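PDB 1IV4: 2-C-methyl-D-erythritol 2,4-cyclodiphosphate synthase from Thermus thermophilus, which catalyses the conversion of 4-diphosphocytidyl-2-C-methyl-D-erythritol 2-phosphate to 2-C-methyl-D-erythritol 2,4-cyclodiphosphate with release of CMP, a step of isoprenoid biosynthesis. Local coordinates for residues T99-K104 and K132-L137. The protein carries 3 engineered substitutions. Residues are numbered along the deposited sequence; the frame is centred on the assembly and turned at random.
With MG (magnesium ion), chain I; C5P (cytidine-5'-monophosphate), chain J.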
# COMPACT_ATOMS: atom_id res chain seq x y z
N THR A 99 -5.90 -1.51 9.62
CA THR A 99 -4.90 -1.49 10.69
C THR A 99 -5.46 -0.75 11.90
O THR A 99 -5.81 0.42 11.80
CB THR A 99 -3.58 -0.83 10.28
OG1 THR A 99 -3.07 -1.52 9.14
CG2 THR A 99 -2.56 -0.92 11.41
N LEU A 100 -5.56 -1.48 13.00
CA LEU A 100 -6.04 -0.88 14.24
C LEU A 100 -5.80 -1.87 15.39
O LEU A 100 -5.88 -3.09 15.22
CB LEU A 100 -7.50 -0.47 14.14
CG LEU A 100 -8.51 -1.61 14.20
CD1 LEU A 100 -9.92 -1.07 14.35
CD2 LEU A 100 -8.37 -2.48 12.96
N ASP A 101 -5.49 -1.31 16.55
CA ASP A 101 -5.06 -2.13 17.67
C ASP A 101 -6.24 -2.79 18.35
O ASP A 101 -6.13 -3.97 18.68
CB ASP A 101 -4.30 -1.31 18.71
CG ASP A 101 -2.98 -0.77 18.20
OD1 ASP A 101 -2.66 -0.94 17.02
OD2 ASP A 101 -2.25 -0.17 19.02
N ARG A 102 -7.29 -2.01 18.55
CA ARG A 102 -8.55 -2.45 19.14
C ARG A 102 -9.70 -1.69 18.50
O ARG A 102 -9.52 -0.57 17.98
CB ARG A 102 -8.51 -2.21 20.66
CG ARG A 102 -8.16 -0.78 20.99
CD ARG A 102 -7.91 -0.50 22.47
NE ARG A 102 -8.18 0.91 22.75
CZ ARG A 102 -8.74 1.46 23.82
NH1 ARG A 102 -9.14 0.76 24.87
NH2 ARG A 102 -8.89 2.78 23.83
N PRO A 103 -10.92 -2.23 18.48
CA PRO A 103 -11.25 -3.56 18.99
C PRO A 103 -10.80 -4.68 18.05
O PRO A 103 -10.42 -4.42 16.91
CB PRO A 103 -12.79 -3.54 19.00
CG PRO A 103 -13.14 -2.64 17.86
CD PRO A 103 -12.12 -1.54 17.92
N LYS A 104 -10.84 -5.92 18.52
CA LYS A 104 -10.64 -7.05 17.63
C LYS A 104 -11.75 -7.09 16.57
O LYS A 104 -12.94 -7.00 16.93
CB LYS A 104 -10.61 -8.38 18.38
CG LYS A 104 -10.18 -8.29 19.83
CD LYS A 104 -8.69 -8.06 20.00
CE LYS A 104 -7.85 -9.13 19.29
NZ LYS A 104 -7.58 -10.29 20.18
N LYS A 132 -5.03 -6.10 10.81
CA LYS A 132 -3.77 -6.20 11.55
C LYS A 132 -3.76 -5.14 12.65
O LYS A 132 -4.49 -4.16 12.51
CB LYS A 132 -2.55 -5.95 10.68
CG LYS A 132 -2.53 -6.49 9.27
CD LYS A 132 -1.79 -7.81 9.19
CE LYS A 132 -0.63 -7.91 10.16
NZ LYS A 132 -0.27 -9.33 10.47
N THR A 133 -2.95 -5.32 13.69
CA THR A 133 -2.68 -4.24 14.63
C THR A 133 -1.54 -3.39 14.08
O THR A 133 -0.91 -3.78 13.10
CB THR A 133 -2.27 -4.75 16.03
OG1 THR A 133 -0.94 -5.31 15.97
CG2 THR A 133 -3.21 -5.85 16.50
N SER A 134 -1.29 -2.25 14.72
CA SER A 134 -0.17 -1.41 14.34
C SER A 134 1.10 -1.81 15.09
O SER A 134 2.15 -1.22 14.85
CB SER A 134 -0.48 0.07 14.61
OG SER A 134 -0.38 0.39 15.99
N GLU A 135 0.99 -2.79 15.97
CA GLU A 135 2.17 -3.24 16.72
C GLU A 135 2.76 -2.05 17.48
O GLU A 135 3.96 -1.83 17.63
CB GLU A 135 3.24 -3.89 15.84
CG GLU A 135 2.83 -5.23 15.25
CD GLU A 135 2.61 -6.36 16.22
OE1 GLU A 135 2.00 -7.38 15.82
OE2 GLU A 135 3.04 -6.27 17.39
N GLY A 136 1.83 -1.23 17.98
CA GLY A 136 2.31 -0.10 18.76
C GLY A 136 2.71 1.10 17.96
O GLY A 136 2.92 2.18 18.53
N LEU A 137 2.85 0.98 16.65
CA LEU A 137 3.25 2.12 15.83
C LEU A 137 2.20 3.22 15.81
O LEU A 137 2.53 4.42 15.87
CB LEU A 137 3.57 1.59 14.42
CG LEU A 137 4.50 2.43 13.56
CD1 LEU A 137 5.79 2.78 14.29
CD2 LEU A 137 4.82 1.72 12.25
MG MG I . 1.11 -9.09 12.00
O3P C5P J . -1.10 -7.25 14.03
P C5P J . -1.09 -8.76 14.47
O1P C5P J . -0.82 -8.93 15.88
O2P C5P J . -0.25 -9.71 13.51
O5' C5P J . -2.55 -9.37 14.16
C5' C5P J . -2.88 -10.70 14.45
C4' C5P J . -4.25 -10.93 14.03
O4' C5P J . -5.38 -10.36 14.71
C3' C5P J . -4.59 -10.82 12.52
O3' C5P J . -3.94 -11.58 11.47
C2' C5P J . -6.08 -10.57 12.48
O2' C5P J . -6.54 -11.90 12.48
C1' C5P J . -6.52 -10.43 13.88
N1 C5P J . -6.89 -8.95 14.18
C2 C5P J . -8.25 -8.63 14.53
N3 C5P J . -8.67 -7.36 14.82
C4 C5P J . -7.75 -6.27 14.80
C5 C5P J . -6.37 -6.50 14.46
C6 C5P J . -6.00 -7.81 14.19
O2 C5P J . -9.09 -9.54 14.56
N4 C5P J . -8.15 -5.03 15.11
O HOH W 1 2.67 -8.57 13.22
O HOH W 2 0.84 -6.91 12.32
O HOH W 3 1.95 -10.68 11.93
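Thr99 and Lys132 form a parallel bridge between strands 91-99 and 127-132, where Leu100 N donates to Lys132 O (2.9 Å, 163° at the hydrogen). Beyond it the two chains continue as the CMP-binding loops of the IspF active site. With OG1 of Thr99 beside the backbone N (chi1 -58°), the methyl CG2 is turned onto the peptide joining Thr133 to Ser134. Asp101 ties the loops together: its OD1 accepts from Ser134 N at 3.0 Å, nearly end-on to the C-O bond, and from Ser134 OG at 2.8 Å on the syn lone pair. With chi1 at 76°, Ser134 holds OG between its backbone N and carbonyl carbon, which brings OG to the oxygen already bound by its own backbone N.

Each loop reads a different end of the nucleotide. The cytosine amino N4 is shared by the carbonyls Leu100 O and Pro103 O, while CD2 of Leu100 also approaches N4; Pro103 itself follows a cis peptide bond. On the phosphate, Thr133 N and OG1 both donate to O3P, each at 2.7 Å, consistent with the predicted role of Thr133 in stabilising the transition state; OG1 in turn accepts from Glu135 N, closing an ST turn. The site lies at a subunit interface, and Asp56 of the second subunit also hydrogen-bonds to the CMP. Lys132 NZ is modelled 2.1 Å from a magnesium ion that Asp8 of that subunit also binds, an unusual and doubtful ligand for this metal; the phosphate O2P coordinates the same magnesium at 2.1 Å.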